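PDB 2PP0: L-talarate/galactarate dehydratase from Salmonella typhimurium, which catalyses the magnesium-dependent dehydration of both L-talarate and galactarate to 5-keto-4-deoxy-D-glucarate, and also epimerises L-talarate to galactarate. Local coordinates for residues 27-31 against 394-398; 33-37 against 86-90; 124-130 against 281-285; 104-108 against 140-146. All coordinates share one frame; numbering follows the deposited sequence.

Overall arrangement
After the short helix 21-24 comes strand 28-40, and contact 1 pairs its start with the C-terminal residues 394-398, closing a loop that holds the other three contacts. Contact 2 comes next: the same strand, a little further on, receives helix 86-96 on one face of the antiparallel sheet, and Leu33 touches Phe394 of contact 1. Contacts 3 and 4 both draw on helix 127-146, at its start and its end, and they cross along the chain. Contact 4 brings the 104-108 turn, which also packs on Ile28, against the helix end, whereas contact 3 ties the N-terminal domain to the barrel. Ile89 of contact 2 meets Met127 and Gln130 of contact 3.

Contact 1 (27-31 against 394-398); sequences RIEWV and FGKRP
Trp30 and Arg397 lie alongside each other and point the same way. The CG methylene of Arg397 sits over one face of the indole, 3.6 Å from Trp30 CE2 and nearly on the normal of the five-membered ring, a CH-pi contact. The guanidinium reaches past the rim of the six-membered ring, one face over Trp30 CZ2 and its plane turned 35° from the indole, with Arg397 NE 3.6 Å from that carbon. Trp30 has CG anti to its backbone N (chi1 -177°), which swings the ring out beneath the arginine chain. Pro398 CG, at the chain terminus, rests 3.7 Å from Glu29 OE1. Behind these side chains the backbones pair as antiparallel strands, adding 388-395 at the edge of the N-terminal domain's sheet. Val31 and Phe394 form a hydrogen-bonded pair, with Val31 N to Phe394 O at 3.0 Å and Phe394 N to Val31 O at 2.9 Å; beyond Gly395, Lys396 N donates to Glu29 O at 2.9 Å. Gly395, with positive phi, brings CA within 3.3 Å of Glu29 O. Across strand 28-40, Glu29 and Trp30 both face Arg68 in a classic beta bulge. Glu393 OE1 accepts from Trp30 NE1 and forms a salt bridge with Arg397 NH2.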
loop_
_atom_site.group_PDB
_atom_site.type_symbol
_atom_site.label_atom_id
_atom_site.label_comp_id
_atom_site.label_asym_id
_atom_site.label_seq_id
_atom_site.Cartn_x
_atom_site.Cartn_y
_atom_site.Cartn_z
ATOM N N ARG B 27 2.280 22.824 0.931
ATOM C CA ARG B 27 2.595 23.055 -0.471
ATOM C C ARG B 27 4.096 23.055 -0.724
ATOM O O ARG B 27 4.870 23.580 0.073
ATOM C CB ARG B 27 2.017 24.403 -0.916
ATOM C CG ARG B 27 0.503 24.462 -0.961
ATOM C CD ARG B 27 -0.039 23.642 -2.119
ATOM N NE ARG B 27 -1.474 23.840 -2.307
ATOM C CZ ARG B 27 -2.416 23.284 -1.550
ATOM N NH1 ARG B 27 -2.081 22.485 -0.543
ATOM N NH2 ARG B 27 -3.695 23.524 -1.807
ATOM N N ILE B 28 4.515 22.459 -1.837
ATOM C CA ILE B 28 5.932 22.437 -2.172
ATOM C C ILE B 28 6.292 23.834 -2.689
ATOM O O ILE B 28 5.547 24.411 -3.481
ATOM C CB ILE B 28 6.240 21.378 -3.273
ATOM C CG1 ILE B 28 5.987 19.966 -2.720
ATOM C CG2 ILE B 28 7.691 21.516 -3.740
ATOM C CD1 ILE B 28 6.088 18.847 -3.756
ATOM N N GLU B 29 7.418 24.383 -2.243
ATOM C CA GLU B 29 7.811 25.714 -2.696
ATOM C C GLU B 29 9.234 25.786 -3.227
ATOM O O GLU B 29 9.623 26.792 -3.811
ATOM C CB GLU B 29 7.654 26.741 -1.562
ATOM C CG GLU B 29 6.251 26.817 -0.974
ATOM C CD GLU B 29 6.058 28.035 -0.088
ATOM O OE1 GLU B 29 7.009 28.390 0.641
ATOM O OE2 GLU B 29 4.953 28.623 -0.115
ATOM N N TRP B 30 10.004 24.722 -3.035
ATOM C CA TRP B 30 11.393 24.710 -3.481
ATOM C C TRP B 30 11.904 23.296 -3.725
ATOM O O TRP B 30 11.599 22.378 -2.963
ATOM C CB TRP B 30 12.268 25.374 -2.418
ATOM C CG TRP B 30 13.716 25.487 -2.768
ATOM C CD1 TRP B 30 14.299 26.443 -3.549
ATOM C CD2 TRP B 30 14.780 24.645 -2.303
ATOM N NE1 TRP B 30 15.658 26.253 -3.592
ATOM C CE2 TRP B 30 15.981 25.157 -2.836
ATOM C CE3 TRP B 30 14.835 23.509 -1.483
ATOM C CZ2 TRP B 30 17.225 24.576 -2.577
ATOM C CZ3 TRP B 30 16.075 22.930 -1.226
ATOM C CH2 TRP B 30 17.252 23.466 -1.773
ATOM N N VAL B 31 12.694 23.140 -4.787
ATOM C CA VAL B 31 13.274 21.851 -5.146
ATOM C C VAL B 31 14.692 22.041 -5.663
ATOM O O VAL B 31 14.948 22.951 -6.448
ATOM C CB VAL B 31 12.491 21.153 -6.278
ATOM C CG1 VAL B 31 13.065 19.760 -6.507
ATOM C CG2 VAL B 31 11.021 21.090 -5.952
ATOM N N PHE B 394 14.530 25.209 -8.202
ATOM C CA PHE B 394 13.235 25.702 -8.636
ATOM C C PHE B 394 12.510 26.276 -7.423
ATOM O O PHE B 394 12.644 25.761 -6.316
ATOM C CB PHE B 394 12.418 24.545 -9.225
ATOM C CG PHE B 394 13.141 23.782 -10.302
ATOM C CD1 PHE B 394 12.974 24.115 -11.643
ATOM C CD2 PHE B 394 14.025 22.759 -9.970
ATOM C CE1 PHE B 394 13.681 23.438 -12.641
ATOM C CE2 PHE B 394 14.735 22.078 -10.957
ATOM C CZ PHE B 394 14.562 22.419 -12.295
ATOM N N GLY B 395 11.748 27.341 -7.635
ATOM C CA GLY B 395 11.014 27.945 -6.541
ATOM C C GLY B 395 11.876 28.810 -5.648
ATOM O O GLY B 395 12.890 29.360 -6.082
ATOM N N LYS B 396 11.478 28.921 -4.384
ATOM C CA LYS B 396 12.202 29.745 -3.424
ATOM C C LYS B 396 12.165 29.103 -2.046
ATOM O O LYS B 396 11.094 28.763 -1.544
ATOM C CB LYS B 396 11.564 31.135 -3.367
ATOM C CG LYS B 396 12.274 32.128 -2.460
ATOM C CD LYS B 396 11.550 33.469 -2.440
ATOM C CE LYS B 396 12.362 34.531 -1.711
ATOM N NZ LYS B 396 12.691 34.124 -0.315
ATOM N N ARG B 397 13.335 28.929 -1.439
ATOM C CA ARG B 397 13.408 28.332 -0.112
ATOM C C ARG B 397 12.449 29.070 0.815
ATOM O O ARG B 397 12.404 30.300 0.816
ATOM C CB ARG B 397 14.823 28.437 0.459
ATOM C CG ARG B 397 15.901 27.709 -0.322
ATOM C CD ARG B 397 17.218 27.757 0.441
ATOM N NE ARG B 397 18.334 27.192 -0.311
ATOM C CZ ARG B 397 18.801 27.694 -1.453
ATOM N NH1 ARG B 397 18.246 28.777 -1.984
ATOM N NH2 ARG B 397 19.831 27.117 -2.061
ATOM N N PRO B 398 11.660 28.326 1.611
ATOM C CA PRO B 398 10.707 28.946 2.538
ATOM C C PRO B 398 11.404 29.785 3.610
ATOM O O PRO B 398 12.601 29.534 3.868
ATOM C CB PRO B 398 9.981 27.744 3.137
ATOM C CG PRO B 398 10.035 26.733 2.027
ATOM C CD PRO B 398 11.460 26.868 1.556
ATOM O OXT PRO B 398 10.738 30.669 4.192
#

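Contact 2 (33-37 against 86-90); sequences LSLAF and GQGIY
Leu35 and Tyr90 make the central apolar contact, a CH-pi interaction in which Leu35 CB lies over one face of the phenol ring, 4.0 Å from its centroid and displaced toward the rim beside CD1 and CG. Tyr90 CG is anti to the backbone N (chi1 173°), and from the helix the ring reaches the strand close to Leu35. Its CE1 edge meets the strand one residue pair earlier: Leu33 CB is 4.1 Å from Tyr90 CE1, and the Leu33 carbonyl group lies near the ring plane. Contacts between apolar and polar groups fill the other end. The Leu35 side chain crosses that of Gln87 at about a right angle, bringing Leu35 CD2 to 3.5 Å from Gln87 OE1, while Leu35 CD1 rests 3.9 Å from Gly86 O. Gln87, bent at chi2 (-67°), folds its amide back toward the strand, and Gln87 NE2 comes to the edge of the Phe37 ring, 3.7 Å from CZ. The axes of segments 33-37 and 86-90 run antiparallel, 9.1 Å apart at closest approach; helix 86-96 packs on one face of the four-stranded sheet of the N-terminal domain. Leu33 and Leu35 point toward the helix, and the Phe37 ring reaches it with its edge. Strand 28-40 spends backbone bonds on neighbours 57-69 and 388-395, so the helix is seated here by shape and apolar packing.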
loop_
_atom_site.group_PDB
_atom_site.type_symbol
_atom_site.label_atom_id
_atom_site.label_comp_id
_atom_site.label_asym_id
_atom_site.label_seq_id
_atom_site.Cartn_x
_atom_site.Cartn_y
_atom_site.Cartn_z
ATOM N N LEU B 33 17.912 19.800 -7.404
ATOM C CA LEU B 33 18.390 18.544 -7.967
ATOM C C LEU B 33 19.899 18.616 -8.113
ATOM O O LEU B 33 20.450 19.669 -8.435
ATOM C CB LEU B 33 17.753 18.299 -9.336
ATOM C CG LEU B 33 16.222 18.324 -9.404
ATOM C CD1 LEU B 33 15.777 18.113 -10.842
ATOM C CD2 LEU B 33 15.636 17.245 -8.497
ATOM N N SER B 34 20.569 17.498 -7.865
ATOM C CA SER B 34 22.016 17.443 -7.978
ATOM C C SER B 34 22.478 16.185 -8.697
ATOM O O SER B 34 21.868 15.119 -8.563
ATOM C CB SER B 34 22.666 17.477 -6.590
ATOM O OG SER B 34 22.386 18.689 -5.909
ATOM N N LEU B 35 23.543 16.323 -9.482
ATOM C CA LEU B 35 24.136 15.193 -10.178
ATOM C C LEU B 35 25.548 15.112 -9.632
ATOM O O LEU B 35 26.361 16.011 -9.855
ATOM C CB LEU B 35 24.188 15.411 -11.694
ATOM C CG LEU B 35 24.980 14.319 -12.429
ATOM C CD1 LEU B 35 24.367 12.955 -12.125
ATOM C CD2 LEU B 35 24.990 14.586 -13.941
ATOM N N ALA B 36 25.836 14.044 -8.901
ATOM C CA ALA B 36 27.157 13.869 -8.322
ATOM C C ALA B 36 27.758 12.560 -8.789
ATOM O O ALA B 36 27.047 11.679 -9.271
ATOM C CB ALA B 36 27.065 13.889 -6.794
ATOM N N PHE B 37 29.070 12.435 -8.651
ATOM C CA PHE B 37 29.747 11.214 -9.037
ATOM C C PHE B 37 30.599 10.683 -7.900
ATOM O O PHE B 37 31.497 11.361 -7.393
ATOM C CB PHE B 37 30.584 11.447 -10.293
ATOM C CG PHE B 37 29.764 11.508 -11.550
ATOM C CD1 PHE B 37 29.375 10.339 -12.198
ATOM C CD2 PHE B 37 29.332 12.729 -12.055
ATOM C CE1 PHE B 37 28.567 10.388 -13.328
ATOM C CE2 PHE B 37 28.519 12.788 -13.187
ATOM C CZ PHE B 37 28.137 11.615 -13.822
ATOM N N GLY B 86 23.275 8.239 -15.889
ATOM C CA GLY B 86 23.150 9.332 -14.932
ATOM C C GLY B 86 22.896 10.704 -15.531
ATOM O O GLY B 86 22.138 11.495 -14.973
ATOM N N GLN B 87 23.528 11.004 -16.664
ATOM C CA GLN B 87 23.327 12.299 -17.310
ATOM C C GLN B 87 21.884 12.436 -17.778
ATOM O O GLN B 87 21.312 13.528 -17.755
ATOM C CB GLN B 87 24.266 12.457 -18.522
ATOM C CG GLN B 87 25.756 12.487 -18.199
ATOM C CD GLN B 87 26.176 13.715 -17.408
ATOM O OE1 GLN B 87 25.460 14.718 -17.364
ATOM N NE2 GLN B 87 27.351 13.646 -16.792
ATOM N N GLY B 88 21.294 11.325 -18.207
ATOM C CA GLY B 88 19.922 11.358 -18.685
ATOM C C GLY B 88 18.915 11.449 -17.552
ATOM O O GLY B 88 17.917 12.161 -17.648
ATOM N N ILE B 89 19.166 10.711 -16.479
ATOM C CA ILE B 89 18.278 10.745 -15.322
ATOM C C ILE B 89 18.215 12.185 -14.799
ATOM O O ILE B 89 17.131 12.744 -14.616
ATOM C CB ILE B 89 18.790 9.811 -14.211
ATOM C CG1 ILE B 89 18.721 8.361 -14.685
ATOM C CG2 ILE B 89 17.943 9.983 -12.944
ATOM C CD1 ILE B 89 19.363 7.383 -13.736
ATOM N N TYR B 90 19.381 12.790 -14.575
ATOM C CA TYR B 90 19.434 14.171 -14.086
ATOM C C TYR B 90 18.783 15.151 -15.061
ATOM O O TYR B 90 18.020 16.031 -14.657
ATOM C CB TYR B 90 20.879 14.605 -13.854
ATOM C CG TYR B 90 21.014 16.077 -13.517
ATOM C CD1 TYR B 90 20.748 16.550 -12.229
ATOM C CD2 TYR B 90 21.393 17.001 -14.492
ATOM C CE1 TYR B 90 20.858 17.905 -11.922
ATOM C CE2 TYR B 90 21.506 18.365 -14.194
ATOM C CZ TYR B 90 21.238 18.807 -12.907
ATOM O OH TYR B 90 21.357 20.147 -12.602
#

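Contact 3 (124-130 against 281-285); sequences RSGMAVQ and TSFRE
This contact joins the two domains of an enolase-superfamily subunit: the turn leading into helix 127-146 of the N-terminal domain meets the residues after barrel strand 274-276, where helix 283-291 begins. One backbone bond spans it, Gly126 N to Thr281 O at 3.2 Å, nearly straight at the hydrogen (167°) but tilted from the carbonyl plane. Gly126 has a positive phi, a conformation that suits glycine. The same carbonyl oxygen is brushed by Val129 CG2 at 3.7 Å. Next to the bond, Ser125 CB packs on Ser282 CB at 3.5 Å, and Glu285 OE2 lies close to the same Ser125 methylene. On the other flank, Gln130 stretches beyond CG and crosses Thr281 obliquely, placing its NE2 3.4 Å from Thr281 CG2; that amide nitrogen donates to Arg304 O.

Glu285 organises the barrel side. Its OE2 takes two hydroxyl donors, Thr281 OG1 on the syn lone pair and Ser282 OG on the anti side, somewhat out of the carboxylate plane, each at 2.8 Å. Its OE1 accepts from Thr281 N at 3.0 Å, met from above the carboxylate plane, and from Tyr258 OH. Ser282 OG, held between its own N and carbonyl carbon (chi1 76°), also accepts from Glu285 N. The carboxylate thus fixes the rotation of both hydroxyls and the shape of the loop that Gly126 meets. Ser282 is the N-cap of helix 283-291, and this capped start comes shortly after the magnesium ligand Glu278, which follows strand 274-276, as expected of a loop at the C-terminal end of the barrel in this family.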
loop_
_atom_site.group_PDB
_atom_site.type_symbol
_atom_site.label_atom_id
_atom_site.label_comp_id
_atom_site.label_asym_id
_atom_site.label_seq_id
_atom_site.Cartn_x
_atom_site.Cartn_y
_atom_site.Cartn_z
ATOM N N ARG B 124 6.685 4.969 -19.161
ATOM C CA ARG B 124 6.331 4.713 -17.772
ATOM C C ARG B 124 7.253 3.660 -17.171
ATOM O O ARG B 124 6.912 3.007 -16.192
ATOM C CB ARG B 124 4.875 4.254 -17.680
ATOM C CG ARG B 124 3.894 5.258 -18.261
ATOM C CD ARG B 124 2.442 4.850 -18.032
ATOM N NE ARG B 124 1.535 5.656 -18.844
ATOM C CZ ARG B 124 0.225 5.450 -18.946
ATOM N NH1 ARG B 124 -0.351 4.455 -18.281
ATOM N NH2 ARG B 124 -0.511 6.232 -19.729
ATOM N N SER B 125 8.421 3.495 -17.779
ATOM C CA SER B 125 9.422 2.552 -17.292
ATOM C C SER B 125 10.768 3.071 -17.759
ATOM O O SER B 125 10.834 3.960 -18.603
ATOM C CB SER B 125 9.192 1.153 -17.873
ATOM O OG SER B 125 9.437 1.144 -19.266
ATOM N N GLY B 126 11.842 2.533 -17.200
ATOM C CA GLY B 126 13.162 2.957 -17.617
ATOM C C GLY B 126 13.697 4.241 -17.014
ATOM O O GLY B 126 13.289 4.668 -15.927
ATOM N N MET B 127 14.609 4.868 -17.751
ATOM C CA MET B 127 15.277 6.082 -17.307
ATOM C C MET B 127 14.377 7.212 -16.829
ATOM O O MET B 127 14.717 7.897 -15.874
ATOM C CB MET B 127 16.215 6.587 -18.412
ATOM C CG MET B 127 17.394 7.433 -17.905
ATOM S SD MET B 127 18.684 7.674 -19.182
ATOM C CE MET B 127 17.666 8.405 -20.398
ATOM N N ALA B 128 13.236 7.423 -17.477
ATOM C CA ALA B 128 12.355 8.500 -17.053
ATOM C C ALA B 128 11.766 8.290 -15.648
ATOM O O ALA B 128 11.637 9.252 -14.891
ATOM C CB ALA B 128 11.235 8.703 -18.072
ATOM N N VAL B 129 11.407 7.058 -15.288
ATOM C CA VAL B 129 10.855 6.849 -13.945
ATOM C C VAL B 129 11.989 6.888 -12.926
ATOM O O VAL B 129 11.774 7.146 -11.738
ATOM C CB VAL B 129 10.047 5.517 -13.812
ATOM C CG1 VAL B 129 8.915 5.504 -14.828
ATOM C CG2 VAL B 129 10.941 4.306 -13.978
ATOM N N GLN B 130 13.208 6.654 -13.400
ATOM C CA GLN B 130 14.362 6.704 -12.519
ATOM C C GLN B 130 14.709 8.167 -12.225
ATOM O O GLN B 130 15.479 8.460 -11.313
ATOM C CB GLN B 130 15.550 5.979 -13.149
ATOM C CG GLN B 130 15.448 4.464 -13.052
ATOM C CD GLN B 130 16.629 3.768 -13.697
ATOM O OE1 GLN B 130 17.698 4.357 -13.850
ATOM N NE2 GLN B 130 16.445 2.501 -14.065
ATOM N N THR B 281 13.312 -2.280 -14.458
ATOM C CA THR B 281 13.071 -0.858 -14.246
ATOM C C THR B 281 11.623 -0.401 -14.198
ATOM O O THR B 281 11.295 0.676 -14.699
ATOM C CB THR B 281 13.800 -0.024 -15.327
ATOM O OG1 THR B 281 13.211 -0.276 -16.612
ATOM C CG2 THR B 281 15.264 -0.406 -15.380
ATOM N N SER B 282 10.754 -1.201 -13.591
ATOM C CA SER B 282 9.352 -0.814 -13.455
ATOM C C SER B 282 8.571 -1.912 -12.770
ATOM O O SER B 282 9.010 -3.056 -12.717
ATOM C CB SER B 282 8.712 -0.555 -14.821
ATOM O OG SER B 282 8.433 -1.779 -15.488
ATOM N N PHE B 283 7.408 -1.552 -12.242
ATOM C CA PHE B 283 6.541 -2.524 -11.604
ATOM C C PHE B 283 6.149 -3.550 -12.667
ATOM O O PHE B 283 6.251 -4.754 -12.454
ATOM C CB PHE B 283 5.279 -1.845 -11.084
ATOM C CG PHE B 283 4.176 -2.805 -10.751
ATOM C CD1 PHE B 283 4.142 -3.446 -9.522
ATOM C CD2 PHE B 283 3.193 -3.105 -11.695
ATOM C CE1 PHE B 283 3.145 -4.379 -9.226
ATOM C CE2 PHE B 283 2.191 -4.034 -11.414
ATOM C CZ PHE B 283 2.166 -4.674 -10.176
ATOM N N ARG B 284 5.704 -3.062 -13.821
ATOM C CA ARG B 284 5.275 -3.947 -14.895
ATOM C C ARG B 284 6.285 -5.022 -15.275
ATOM O O ARG B 284 5.903 -6.155 -15.548
ATOM C CB ARG B 284 4.877 -3.134 -16.130
ATOM C CG ARG B 284 3.571 -2.365 -15.939
ATOM C CD ARG B 284 2.884 -2.048 -17.264
ATOM N NE ARG B 284 1.604 -1.374 -17.062
ATOM C CZ ARG B 284 1.473 -0.105 -16.680
ATOM N NH1 ARG B 284 2.548 0.643 -16.461
ATOM N NH2 ARG B 284 0.264 0.415 -16.508
ATOM N N GLU B 285 7.568 -4.677 -15.299
ATOM C CA GLU B 285 8.593 -5.658 -15.637
ATOM C C GLU B 285 8.674 -6.721 -14.554
ATOM O O GLU B 285 8.740 -7.921 -14.840
ATOM C CB GLU B 285 9.945 -4.966 -15.808
ATOM C CG GLU B 285 9.981 -4.029 -17.007
ATOM C CD GLU B 285 11.141 -3.058 -16.958
ATOM O OE1 GLU B 285 12.303 -3.504 -17.035
ATOM O OE2 GLU B 285 10.881 -1.840 -16.834
#

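Contact 4 (104-108 against 140-146); sequences DPNDI and WDMKAKR
A buried lysine ammonium group closing on a turn carbonyl is the striking feature here: Lys143 NZ donates to Asn106 O at 2.9 Å, in the carbonyl plane and on a lone pair. The Lys143 chain leaves the helix with CG anti to the backbone N and bends at chi3 (-73°) to get there. The same nitrogen also donates to the carbonyl oxygens of Lys153 and Leu154 of the second subunit, so three backbone oxygens grip it. Apolar packing accompanies the bond. Ile108 CD1 stands over one face of the Trp140 indole, 3.7 Å from the centroid of the five-membered ring and 4° off its normal, a CH-pi contact with the two side chains crossing at about a right angle. Nearer the end of the helix, Pro105 CB touches Met142 SD at 3.7 Å, and Pro105 CG lies 3.8 Å from Arg146 NH2, a nitrogen paired with Asp26. The turn is stiffened from within, since Asp104 OD1 accepts from Asn106 N at 2.9 Å. Asp104 and Asp107 both form salt bridges with Lys153 of the second subunit, placing the contact at the interface with that subunit. It is a type I turn opening with an Asx turn, packed on the last turns of helix 127-146 in the N-terminal domain.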
loop_
_atom_site.group_PDB
_atom_site.type_symbol
_atom_site.label_atom_id
_atom_site.label_comp_id
_atom_site.label_asym_id
_atom_site.label_seq_id
_atom_site.Cartn_x
_atom_site.Cartn_y
_atom_site.Cartn_z
ATOM N N ASP B 104 0.518 19.605 -3.252
ATOM C CA ASP B 104 0.417 19.144 -1.866
ATOM C C ASP B 104 1.343 17.933 -1.826
ATOM O O ASP B 104 1.038 16.896 -2.409
ATOM C CB ASP B 104 -1.013 18.707 -1.544
ATOM C CG ASP B 104 -1.170 18.242 -0.111
ATOM O OD1 ASP B 104 -0.199 17.694 0.444
ATOM O OD2 ASP B 104 -2.271 18.412 0.454
ATOM N N PRO B 105 2.475 18.041 -1.117
ATOM C CA PRO B 105 3.439 16.940 -1.028
ATOM C C PRO B 105 2.935 15.591 -0.517
ATOM O O PRO B 105 3.580 14.565 -0.741
ATOM C CB PRO B 105 4.543 17.525 -0.150
ATOM C CG PRO B 105 3.773 18.425 0.779
ATOM C CD PRO B 105 2.830 19.125 -0.180
ATOM N N ASN B 106 1.791 15.575 0.160
ATOM C CA ASN B 106 1.272 14.314 0.676
ATOM C C ASN B 106 0.634 13.418 -0.377
ATOM O O ASN B 106 0.577 12.205 -0.198
ATOM C CB ASN B 106 0.274 14.583 1.802
ATOM C CG ASN B 106 0.904 15.358 2.933
ATOM O OD1 ASN B 106 0.627 16.544 3.119
ATOM N ND2 ASN B 106 1.788 14.701 3.674
ATOM N N ASP B 107 0.160 14.011 -1.466
ATOM C CA ASP B 107 -0.476 13.252 -2.545
ATOM C C ASP B 107 0.602 12.745 -3.498
ATOM O O ASP B 107 0.693 13.160 -4.654
ATOM C CB ASP B 107 -1.494 14.141 -3.266
ATOM C CG ASP B 107 -2.634 14.572 -2.347
ATOM O OD1 ASP B 107 -2.764 13.960 -1.268
ATOM O OD2 ASP B 107 -3.407 15.497 -2.698
ATOM N N ILE B 108 1.406 11.826 -2.980
ATOM C CA ILE B 108 2.526 11.245 -3.697
ATOM C C ILE B 108 2.207 10.589 -5.041
ATOM O O ILE B 108 2.898 10.861 -6.029
ATOM C CB ILE B 108 3.276 10.252 -2.786
ATOM C CG1 ILE B 108 3.770 11.000 -1.537
ATOM C CG2 ILE B 108 4.458 9.633 -3.534
ATOM C CD1 ILE B 108 4.600 10.158 -0.569
ATOM N N TRP B 140 8.499 10.622 0.240
ATOM C CA TRP B 140 8.246 9.639 1.294
ATOM C C TRP B 140 9.065 9.988 2.546
ATOM O O TRP B 140 8.600 9.802 3.681
ATOM C CB TRP B 140 8.599 8.226 0.828
ATOM C CG TRP B 140 7.491 7.558 0.073
ATOM C CD1 TRP B 140 7.378 7.416 -1.286
ATOM C CD2 TRP B 140 6.323 6.954 0.639
ATOM N NE1 TRP B 140 6.207 6.755 -1.597
ATOM C CE2 TRP B 140 5.541 6.461 -0.433
ATOM C CE3 TRP B 140 5.859 6.780 1.952
ATOM C CZ2 TRP B 140 4.322 5.806 -0.231
ATOM C CZ3 TRP B 140 4.642 6.128 2.154
ATOM C CH2 TRP B 140 3.889 5.650 1.067
ATOM N N ASP B 141 10.282 10.484 2.328
ATOM C CA ASP B 141 11.177 10.897 3.412
ATOM C C ASP B 141 10.483 12.019 4.186
ATOM O O ASP B 141 10.453 12.015 5.417
ATOM C CB ASP B 141 12.509 11.396 2.824
ATOM C CG ASP B 141 13.478 11.916 3.882
ATOM O OD1 ASP B 141 13.905 11.136 4.769
ATOM O OD2 ASP B 141 13.821 13.116 3.817
ATOM N N MET B 142 9.907 12.965 3.446
ATOM C CA MET B 142 9.206 14.099 4.037
ATOM C C MET B 142 7.977 13.658 4.829
ATOM O O MET B 142 7.775 14.097 5.966
ATOM C CB MET B 142 8.777 15.100 2.949
ATOM C CG MET B 142 7.992 16.307 3.481
ATOM S SD MET B 142 7.342 17.456 2.231
ATOM C CE MET B 142 8.852 18.310 1.853
ATOM N N LYS B 143 7.157 12.792 4.239
ATOM C CA LYS B 143 5.953 12.337 4.930
ATOM C C LYS B 143 6.266 11.626 6.242
ATOM O O LYS B 143 5.556 11.810 7.234
ATOM C CB LYS B 143 5.107 11.424 4.032
ATOM C CG LYS B 143 3.848 10.938 4.730
ATOM C CD LYS B 143 2.877 10.239 3.797
ATOM C CE LYS B 143 2.186 11.217 2.868
ATOM N NZ LYS B 143 1.092 10.538 2.115
ATOM N N ALA B 144 7.323 10.819 6.252
ATOM C CA ALA B 144 7.722 10.099 7.456
ATOM C C ALA B 144 8.151 11.105 8.521
ATOM O O ALA B 144 7.737 11.012 9.681
ATOM C CB ALA B 144 8.873 9.140 7.151
ATOM N N LYS B 145 8.982 12.065 8.120
ATOM C CA LYS B 145 9.453 13.098 9.034
ATOM C C LYS B 145 8.276 13.899 9.579
ATOM O O LYS B 145 8.275 14.299 10.740
ATOM C CB LYS B 145 10.439 14.031 8.321
ATOM C CG LYS B 145 11.773 13.379 8.020
ATOM C CD LYS B 145 12.673 14.274 7.175
ATOM C CE LYS B 145 14.054 13.648 7.000
ATOM N NZ LYS B 145 14.888 14.401 6.007
ATOM N N ARG B 146 7.275 14.136 8.739
ATOM C CA ARG B 146 6.091 14.873 9.157
ATOM C C ARG B 146 5.369 14.098 10.270
ATOM O O ARG B 146 4.727 14.688 11.132
ATOM C CB ARG B 146 5.152 15.078 7.969
ATOM C CG ARG B 146 3.859 15.806 8.295
ATOM C CD ARG B 146 2.904 15.769 7.111
ATOM N NE ARG B 146 3.476 16.426 5.939
ATOM C CZ ARG B 146 3.399 17.733 5.698
ATOM N NH1 ARG B 146 2.761 18.533 6.547
ATOM N NH2 ARG B 146 3.969 18.246 4.612
#